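Local coordinates for glutathione peroxidase (PDB 6VPD), which probably reduces hydroperoxides to alcohols using thioredoxin as electron donor, as a glutathione peroxidase-family enzyme with a thioredoxin fold, at residues Y135-K140 / G164-R169; S28-K33 / F158-D163. One frame throughout, in Å; residues are numbered along the deposited sequence.

Contact 1 (Y135-K140 / G164-R169)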
ATOM      1  N   TYR A 135     -17.376  -3.469  -9.074  1.00 31.10           N
ATOM      2  CA  TYR A 135     -16.555  -3.129  -7.916  1.00 32.84           C
ATOM      3  C   TYR A 135     -17.390  -2.739  -6.706  1.00 36.79           C
ATOM      4  O   TYR A 135     -16.954  -2.959  -5.568  1.00 38.97           O
ATOM      5  CB  TYR A 135     -15.570  -2.013  -8.259  1.00 35.37           C
ATOM      6  CG  TYR A 135     -14.269  -2.603  -8.693  1.00 29.09           C
ATOM      7  CD1 TYR A 135     -13.295  -2.900  -7.770  1.00 26.09           C
ATOM      8  CD2 TYR A 135     -14.054  -2.949 -10.017  1.00 31.02           C
ATOM      9  CE1 TYR A 135     -12.110  -3.482  -8.149  1.00 28.98           C
ATOM     10  CE2 TYR A 135     -12.861  -3.542 -10.413  1.00 33.94           C
ATOM     11  CZ  TYR A 135     -11.893  -3.799  -9.470  1.00 31.12           C
ATOM     12  OH  TYR A 135     -10.712  -4.384  -9.841  1.00 31.26           O
ATOM     13  N   LYS A 136     -18.577  -2.159  -6.908  1.00 32.62           N
ATOM     14  CA  LYS A 136     -19.462  -1.963  -5.767  1.00 32.81           C
ATOM     15  C   LYS A 136     -19.788  -3.299  -5.101  1.00 36.35           C
ATOM     16  O   LYS A 136     -19.785  -3.413  -3.869  1.00 36.25           O
ATOM     17  CB  LYS A 136     -20.727  -1.231  -6.204  1.00 33.18           C
ATOM     18  CG  LYS A 136     -20.483   0.236  -6.541  1.00 36.22           C
ATOM     19  CD  LYS A 136     -21.780   0.988  -6.779  1.00 35.38           C
ATOM     20  CE  LYS A 136     -21.494   2.398  -7.352  1.00 44.84           C
ATOM     21  NZ  LYS A 136     -22.740   3.185  -7.592  1.00 48.34           N
ATOM     22  N   TRP A 137     -20.004  -4.340  -5.904  1.00 31.81           N
ATOM     23  CA  TRP A 137     -20.279  -5.660  -5.350  1.00 31.91           C
ATOM     24  C   TRP A 137     -19.040  -6.263  -4.686  1.00 34.60           C
ATOM     25  O   TRP A 137     -19.115  -6.738  -3.545  1.00 36.38           O
ATOM     26  CB  TRP A 137     -20.814  -6.569  -6.453  1.00 33.49           C
ATOM     27  CG  TRP A 137     -21.129  -7.955  -6.013  1.00 34.27           C
ATOM     28  CD1 TRP A 137     -22.265  -8.382  -5.377  1.00 31.04           C
ATOM     29  CD2 TRP A 137     -20.309  -9.115  -6.199  1.00 34.15           C
ATOM     30  NE1 TRP A 137     -22.198  -9.734  -5.162  1.00 41.14           N
ATOM     31  CE2 TRP A 137     -21.007 -10.209  -5.654  1.00 40.19           C
ATOM     32  CE3 TRP A 137     -19.064  -9.338  -6.791  1.00 30.96           C
ATOM     33  CZ2 TRP A 137     -20.492 -11.502  -5.674  1.00 32.78           C
ATOM     34  CZ3 TRP A 137     -18.549 -10.611  -6.790  1.00 31.02           C
ATOM     35  CH2 TRP A 137     -19.259 -11.676  -6.239  1.00 31.08           C
ATOM     36  N   LEU A 138     -17.891  -6.268  -5.389  1.00 30.09           N
ATOM     37  CA  LEU A 138     -16.660  -6.822  -4.818  1.00 32.98           C
ATOM     38  C   LEU A 138     -16.332  -6.208  -3.458  1.00 32.45           C
ATOM     39  O   LEU A 138     -15.885  -6.906  -2.546  1.00 28.47           O
ATOM     40  CB  LEU A 138     -15.476  -6.606  -5.770  1.00 30.49           C
ATOM     41  CG  LEU A 138     -15.384  -7.475  -7.030  1.00 34.08           C
ATOM     42  CD1 LEU A 138     -14.157  -7.114  -7.835  1.00 28.86           C
ATOM     43  CD2 LEU A 138     -15.394  -8.955  -6.721  1.00 28.61           C
ATOM     44  N   LYS A 139     -16.559  -4.903  -3.303  1.00 35.30           N
ATOM     45  CA  LYS A 139     -16.139  -4.210  -2.087  1.00 34.47           C
ATOM     46  C   LYS A 139     -17.032  -4.563  -0.896  1.00 37.88           C
ATOM     47  O   LYS A 139     -16.520  -4.846   0.194  1.00 36.81           O
ATOM     48  CB  LYS A 139     -16.102  -2.701  -2.356  1.00 33.23           C
ATOM     49  CG  LYS A 139     -14.805  -2.239  -3.072  1.00 33.02           C
ATOM     50  CD  LYS A 139     -15.027  -1.098  -4.056  1.00 33.33           C
ATOM     51  CE  LYS A 139     -15.401   0.193  -3.392  1.00 36.44           C
ATOM     52  NZ  LYS A 139     -16.082   1.088  -4.354  1.00 37.79           N
ATOM     53  N   LYS A 140     -18.363  -4.562  -1.086  1.00 35.19           N
ATOM     54  CA  LYS A 140     -19.290  -5.038  -0.061  1.00 35.58           C
ATOM     55  C   LYS A 140     -19.036  -6.493   0.289  1.00 37.14           C
ATOM     56  O   LYS A 140     -19.059  -6.870   1.466  1.00 38.44           O
ATOM     57  CB  LYS A 140     -20.744  -4.898  -0.532  1.00 43.53           C
ATOM     58  CG  LYS A 140     -21.251  -3.470  -0.663  1.00 49.74           C
ATOM     59  CD  LYS A 140     -21.396  -2.814   0.695  1.00 56.95           C
ATOM     60  CE  LYS A 140     -21.817  -1.365   0.571  1.00 59.04           C
ATOM     61  NZ  LYS A 140     -21.726  -0.659   1.876  1.00 64.22           N
ATOM     62  N   GLY A 164     -18.192 -18.308  -7.865  1.00 35.51           N
ATOM     63  CA  GLY A 164     -18.452 -16.895  -8.052  1.00 35.28           C
ATOM     64  C   GLY A 164     -18.553 -16.047  -6.797  1.00 35.25           C
ATOM     65  O   GLY A 164     -18.970 -14.889  -6.893  1.00 34.23           O
ATOM     66  N   LYS A 165     -18.205 -16.576  -5.632  1.00 32.57           N
ATOM     67  CA  LYS A 165     -18.134 -15.779  -4.420  1.00 33.57           C
ATOM     68  C   LYS A 165     -16.714 -15.249  -4.251  1.00 37.65           C
ATOM     69  O   LYS A 165     -15.738 -15.897  -4.638  1.00 39.46           O
ATOM     70  CB  LYS A 165     -18.512 -16.604  -3.183  1.00 35.01           C
ATOM     71  CG  LYS A 165     -19.696 -17.535  -3.360  1.00 40.40           C
ATOM     72  CD  LYS A 165     -21.046 -16.871  -3.076  1.00 52.91           C
ATOM     73  CE  LYS A 165     -22.151 -17.949  -2.894  1.00 51.02           C
ATOM     74  NZ  LYS A 165     -22.905 -18.238  -4.151  1.00 46.78           N
ATOM     75  N   VAL A 166     -16.598 -14.062  -3.661  1.00 40.35           N
ATOM     76  CA  VAL A 166     -15.278 -13.515  -3.369  1.00 33.53           C
ATOM     77  C   VAL A 166     -14.671 -14.296  -2.219  1.00 31.80           C
ATOM     78  O   VAL A 166     -15.223 -14.323  -1.116  1.00 36.98           O
ATOM     79  CB  VAL A 166     -15.359 -12.019  -3.050  1.00 32.82           C
ATOM     80  CG1 VAL A 166     -13.962 -11.455  -2.798  1.00 30.05           C
ATOM     81  CG2 VAL A 166     -16.033 -11.305  -4.196  1.00 30.12           C
ATOM     82  N   ILE A 167     -13.536 -14.946  -2.470  1.00 34.64           N
ATOM     83  CA  ILE A 167     -12.872 -15.735  -1.441  1.00 36.63           C
ATOM     84  C   ILE A 167     -11.639 -15.056  -0.879  1.00 32.59           C
ATOM     85  O   ILE A 167     -11.064 -15.568   0.077  1.00 38.84           O
ATOM     86  CB  ILE A 167     -12.521 -17.151  -1.944  1.00 36.65           C
ATOM     87  CG1 ILE A 167     -11.474 -17.105  -3.042  1.00 35.93           C
ATOM     88  CG2 ILE A 167     -13.765 -17.884  -2.472  1.00 34.03           C
ATOM     89  CD1 ILE A 167     -11.417 -18.410  -3.840  1.00 34.14           C
ATOM     90  N   GLY A 168     -11.217 -13.919  -1.420  1.00 37.74           N
ATOM     91  CA  GLY A 168      -9.998 -13.298  -0.925  1.00 34.91           C
ATOM     92  C   GLY A 168      -9.800 -11.870  -1.399  1.00 36.20           C
ATOM     93  O   GLY A 168     -10.131 -11.546  -2.538  1.00 39.15           O
ATOM     94  N   ARG A 169      -9.282 -10.999  -0.542  1.00 34.06           N
ATOM     95  CA  ARG A 169      -8.876  -9.665  -0.952  1.00 29.43           C
ATOM     96  C   ARG A 169      -7.511  -9.360  -0.360  1.00 32.95           C
ATOM     97  O   ARG A 169      -7.293  -9.594   0.832  1.00 39.74           O
ATOM     98  CB  ARG A 169      -9.893  -8.631  -0.498  1.00 29.37           C
ATOM     99  CG  ARG A 169      -9.492  -7.196  -0.772  1.00 30.00           C
ATOM    100  CD  ARG A 169     -10.629  -6.271  -0.393  1.00 31.09           C
ATOM    101  NE  ARG A 169     -10.295  -4.880  -0.593  1.00 33.59           N
ATOM    102  CZ  ARG A 169     -11.186  -3.892  -0.538  1.00 40.20           C
ATOM    103  NH1 ARG A 169     -12.476  -4.151  -0.289  1.00 27.29           N
ATOM    104  NH2 ARG A 169     -10.771  -2.639  -0.730  1.00 40.62           N
TER

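Contact 2 (S28-K33 / F158-D163)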
ATOM      1  N   SER A  28     -23.674 -13.628  -7.987  1.00 45.38           N
ATOM      2  CA  SER A  28     -22.415 -14.270  -8.272  1.00 40.00           C
ATOM      3  C   SER A  28     -21.629 -13.370  -9.204  1.00 41.57           C
ATOM      4  O   SER A  28     -22.205 -12.638 -10.018  1.00 44.08           O
ATOM      5  CB  SER A  28     -22.600 -15.625  -8.919  1.00 42.45           C
ATOM      6  OG  SER A  28     -22.036 -15.599 -10.221  1.00 44.65           O
ATOM      7  N   PHE A  29     -20.308 -13.441  -9.072  1.00 30.80           N
ATOM      8  CA  PHE A  29     -19.425 -12.656  -9.916  1.00 33.54           C
ATOM      9  C   PHE A  29     -19.758 -12.854 -11.382  1.00 32.01           C
ATOM     10  O   PHE A  29     -19.732 -11.905 -12.167  1.00 34.36           O
ATOM     11  CB  PHE A  29     -17.973 -13.051  -9.608  1.00 32.57           C
ATOM     12  CG  PHE A  29     -16.960 -12.485 -10.544  1.00 30.02           C
ATOM     13  CD1 PHE A  29     -16.455 -11.204 -10.357  1.00 36.65           C
ATOM     14  CD2 PHE A  29     -16.468 -13.249 -11.578  1.00 29.18           C
ATOM     15  CE1 PHE A  29     -15.481 -10.684 -11.211  1.00 31.97           C
ATOM     16  CE2 PHE A  29     -15.510 -12.738 -12.432  1.00 34.30           C
ATOM     17  CZ  PHE A  29     -15.008 -11.454 -12.242  1.00 33.77           C
ATOM     18  N   PHE A  30     -20.114 -14.068 -11.766  1.00 33.59           N
ATOM     19  CA  PHE A  30     -20.384 -14.298 -13.183  1.00 41.80           C
ATOM     20  C   PHE A  30     -21.726 -13.710 -13.655  1.00 41.08           C
ATOM     21  O   PHE A  30     -22.040 -13.829 -14.849  1.00 42.17           O
ATOM     22  CB  PHE A  30     -20.302 -15.801 -13.474  1.00 41.54           C
ATOM     23  CG  PHE A  30     -19.028 -16.458 -12.955  1.00 39.84           C
ATOM     24  CD1 PHE A  30     -17.803 -16.239 -13.577  1.00 37.90           C
ATOM     25  CD2 PHE A  30     -19.065 -17.297 -11.845  1.00 37.55           C
ATOM     26  CE1 PHE A  30     -16.641 -16.848 -13.098  1.00 35.45           C
ATOM     27  CE2 PHE A  30     -17.911 -17.904 -11.366  1.00 34.45           C
ATOM     28  CZ  PHE A  30     -16.701 -17.679 -11.997  1.00 34.87           C
ATOM     29  N   ASP A  31     -22.502 -13.062 -12.772  1.00 38.43           N
ATOM     30  CA  ASP A  31     -23.672 -12.292 -13.192  1.00 40.60           C
ATOM     31  C   ASP A  31     -23.300 -10.973 -13.877  1.00 40.66           C
ATOM     32  O   ASP A  31     -24.169 -10.340 -14.489  1.00 35.62           O
ATOM     33  CB  ASP A  31     -24.590 -11.977 -11.989  1.00 44.89           C
ATOM     34  CG  ASP A  31     -25.254 -13.229 -11.383  1.00 54.97           C
ATOM     35  OD1 ASP A  31     -25.233 -14.282 -12.051  1.00 59.28           O
ATOM     36  OD2 ASP A  31     -25.794 -13.161 -10.246  1.00 45.43           O
ATOM     37  N   PHE A  32     -22.050 -10.531 -13.787  1.00 39.85           N
ATOM     38  CA  PHE A  32     -21.750  -9.158 -14.164  1.00 34.95           C
ATOM     39  C   PHE A  32     -21.257  -9.083 -15.602  1.00 36.40           C
ATOM     40  O   PHE A  32     -20.781 -10.065 -16.174  1.00 44.57           O
ATOM     41  CB  PHE A  32     -20.710  -8.556 -13.231  1.00 32.92           C
ATOM     42  CG  PHE A  32     -21.254  -8.120 -11.902  1.00 34.59           C
ATOM     43  CD1 PHE A  32     -21.304  -9.002 -10.838  1.00 30.60           C
ATOM     44  CD2 PHE A  32     -21.693  -6.805 -11.708  1.00 33.16           C
ATOM     45  CE1 PHE A  32     -21.808  -8.592  -9.613  1.00 33.99           C
ATOM     46  CE2 PHE A  32     -22.185  -6.390 -10.489  1.00 25.28           C
ATOM     47  CZ  PHE A  32     -22.242  -7.283  -9.440  1.00 30.59           C
ATOM     48  N   LYS A  33     -21.401  -7.897 -16.186  1.00 33.95           N
ATOM     49  CA  LYS A  33     -20.859  -7.554 -17.492  1.00 38.53           C
ATOM     50  C   LYS A  33     -19.913  -6.377 -17.308  1.00 37.51           C
ATOM     51  O   LYS A  33     -20.149  -5.512 -16.462  1.00 34.55           O
ATOM     52  CB  LYS A  33     -21.968  -7.183 -18.498  1.00 39.12           C
ATOM     53  CG  LYS A  33     -22.992  -8.270 -18.763  1.00 36.70           C
ATOM     54  CD  LYS A  33     -24.148  -8.201 -17.758  1.00 36.79           C
ATOM     55  CE  LYS A  33     -25.138  -9.350 -17.978  1.00 47.01           C
ATOM     56  NZ  LYS A  33     -26.465  -9.095 -17.317  1.00 54.93           N
ATOM     57  N   PHE A 158      -8.797  -9.198  -5.894  1.00 32.45           N
ATOM     58  CA  PHE A 158      -9.881 -10.049  -5.397  1.00 30.20           C
ATOM     59  C   PHE A 158      -9.836 -11.403  -6.091  1.00 29.44           C
ATOM     60  O   PHE A 158      -9.656 -11.477  -7.308  1.00 33.73           O
ATOM     61  CB  PHE A 158     -11.263  -9.474  -5.650  1.00 27.68           C
ATOM     62  CG  PHE A 158     -11.499  -8.127  -5.055  1.00 31.16           C
ATOM     63  CD1 PHE A 158     -11.016  -6.983  -5.673  1.00 26.34           C
ATOM     64  CD2 PHE A 158     -12.297  -7.991  -3.912  1.00 31.63           C
ATOM     65  CE1 PHE A 158     -11.285  -5.720  -5.138  1.00 27.37           C
ATOM     66  CE2 PHE A 158     -12.567  -6.733  -3.368  1.00 28.48           C
ATOM     67  CZ  PHE A 158     -12.051  -5.599  -3.978  1.00 28.79           C
ATOM     68  N   LEU A 159     -10.046 -12.468  -5.326  1.00 31.37           N
ATOM     69  CA  LEU A 159     -10.028 -13.828  -5.841  1.00 31.69           C
ATOM     70  C   LEU A 159     -11.457 -14.375  -5.884  1.00 34.44           C
ATOM     71  O   LEU A 159     -12.137 -14.409  -4.853  1.00 31.62           O
ATOM     72  CB  LEU A 159      -9.130 -14.701  -4.973  1.00 30.97           C
ATOM     73  CG  LEU A 159      -8.978 -16.155  -5.400  1.00 34.00           C
ATOM     74  CD1 LEU A 159      -8.416 -16.205  -6.807  1.00 35.76           C
ATOM     75  CD2 LEU A 159      -8.096 -16.918  -4.398  1.00 33.05           C
ATOM     76  N   ILE A 160     -11.900 -14.801  -7.076  1.00 32.05           N
ATOM     77  CA  ILE A 160     -13.229 -15.363  -7.290  1.00 34.16           C
ATOM     78  C   ILE A 160     -13.114 -16.880  -7.377  1.00 36.89           C
ATOM     79  O   ILE A 160     -12.433 -17.407  -8.267  1.00 36.86           O
ATOM     80  CB  ILE A 160     -13.892 -14.821  -8.572  1.00 33.34           C
ATOM     81  CG1 ILE A 160     -13.817 -13.282  -8.705  1.00 28.05           C
ATOM     82  CG2 ILE A 160     -15.324 -15.315  -8.618  1.00 30.65           C
ATOM     83  CD1 ILE A 160     -14.352 -12.504  -7.554  1.00 26.78           C
ATOM     84  N   GLY A 161     -13.821 -17.592  -6.489  1.00 36.02           N
ATOM     85  CA  GLY A 161     -13.877 -19.037  -6.572  1.00 35.14           C
ATOM     86  C   GLY A 161     -14.775 -19.507  -7.706  1.00 34.50           C
ATOM     87  O   GLY A 161     -15.521 -18.737  -8.308  1.00 35.40           O
ATOM     88  N   ARG A 162     -14.692 -20.809  -8.003  1.00 37.93           N
ATOM     89  CA  ARG A 162     -15.416 -21.359  -9.150  1.00 41.88           C
ATOM     90  C   ARG A 162     -16.918 -21.106  -9.048  1.00 39.15           C
ATOM     91  O   ARG A 162     -17.600 -21.016 -10.075  1.00 37.87           O
ATOM     92  CB  ARG A 162     -15.152 -22.860  -9.284  1.00 37.80           C
ATOM     93  CG  ARG A 162     -13.711 -23.252  -9.566  1.00 37.81           C
ATOM     94  CD  ARG A 162     -13.700 -24.714 -10.003  1.00 34.72           C
ATOM     95  NE  ARG A 162     -12.367 -25.275 -10.193  1.00 41.91           N
ATOM     96  CZ  ARG A 162     -11.792 -25.478 -11.384  1.00 47.60           C
ATOM     97  NH1 ARG A 162     -12.426 -25.144 -12.508  1.00 46.44           N
ATOM     98  NH2 ARG A 162     -10.580 -26.022 -11.462  1.00 41.65           N
ATOM     99  N   ASP A 163     -17.439 -20.967  -7.826  1.00 35.30           N
ATOM    100  CA  ASP A 163     -18.845 -20.665  -7.581  1.00 38.42           C
ATOM    101  C   ASP A 163     -19.182 -19.183  -7.683  1.00 39.96           C
ATOM    102  O   ASP A 163     -20.364 -18.833  -7.558  1.00 39.22           O
ATOM    103  CB  ASP A 163     -19.255 -21.157  -6.193  1.00 38.56           C
ATOM    104  CG  ASP A 163     -18.424 -20.527  -5.085  1.00 47.30           C
ATOM    105  OD1 ASP A 163     -17.277 -20.068  -5.364  1.00 46.37           O
ATOM    106  OD2 ASP A 163     -18.912 -20.499  -3.932  1.00 52.92           O
TER

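Contact 1 (Y135-K140 / G164-R169)
W137 and L138 of helix 133-141 meet V166 on the edge strand of the thioredoxin-fold sheet, the helix lying across the strand at 80°, with the segment axes 9.9 Å apart. W137 can be followed outward. Its CB rests against F32, whose ring meets the indole. CG stands anti to the backbone N (chi1 180°), carrying the six-membered ring away from the helix toward the turn that joins strands 157-160 and 166-170. There CZ3 lies 3.7 Å from V166 CG2, an oblique approach, and CH2 comes 3.3 Å from the carbonyl O of G164, which sits near the ring plane at its edge. A broad, flat residue suits this span between helix and turn, while G164 has the positive phi (88°) that glycine adopts easily. L138 arrives from the next helix position: its CD2 is 3.5 Å from the same V166 CG2, the two side chains crossing at about a right angle, and its CD1 covers the centre of one face of the Y135 ring. Beta-branched V166 thus offers one methyl to both helix residues. I167 and G168 both face L159 in a classic beta bulge, which shifts the alternation of the strand and lets R169, like V166, point toward the helix. R169 runs extended past K139, whose NZ turns off to V126 O; the guanidinium makes a salt bridge with E156 and hydrogen bonds to E149 O and K142 O, with NH1 lying 4.1 Å from K139 CG.

Contact 2 (S28-K33 / F158-D163)
The carbonyl O of S28 receives D31 N at 2.8 Å, the backbone bond at the start of the 3-10 segment 29-31; S28, the residue before it, rests its CB near D163 O. In return, S28 N gives a nearly straight bond (169°) to D31 OD2, 3.1 Å away, reaching the carboxylate from well above its plane. A small serine and a short acid suit this tight turn, which starts F29 toward strand 157-160 and lets the ring of F30 reach the loop after it. With chi1 at 171° the F29 ring is carried clear of its own backbone N and laid flat over I160: I160 CG1 sits 3.7 Å from the ring centroid and only 11° off the normal, a CH-pi contact on one face. The other branch, I160 CG2, packs 3.6 Å from F29 CB, so the beta-branched isoleucine follows both the root and the flat of the phenylalanine. F30 works beside it. Its CE2 approaches R162 O at 3.4 Å, obliquely to the ring, while the face of F30 takes the rim of F29 through F29 CD2. R162 points the other way, its guanidinium hydrogen-bonded to I187 O and G49 O and in a salt bridge with D84. The strand end is thereby covered by aromatic rings from the N-terminal segment, on the sheet face that helix 133-141 also packs against, a layered helix-on-sheet arrangement belonging to the thioredoxin fold.

From the N terminus, the chain first passes through 28-33, the first segment of contact 2, then makes strands 51-58 and 85-92 and the helix between them before reaching 135-140. Next comes strand 157-160, which closes the long loop of contact 2; the hairpin then returns to 164-169 and closes the shorter loop of contact 1. The segments alternate, so the two loops cross. They meet where strands 157-160 and 166-170 pair, with I167 N and G168 O each probably bonded to L159, and where L138 O lies against F158. Together they tie the N-terminal segment and helix 133-141 to the hairpin of strands 157-160 and 166-170 at one side of the sheet.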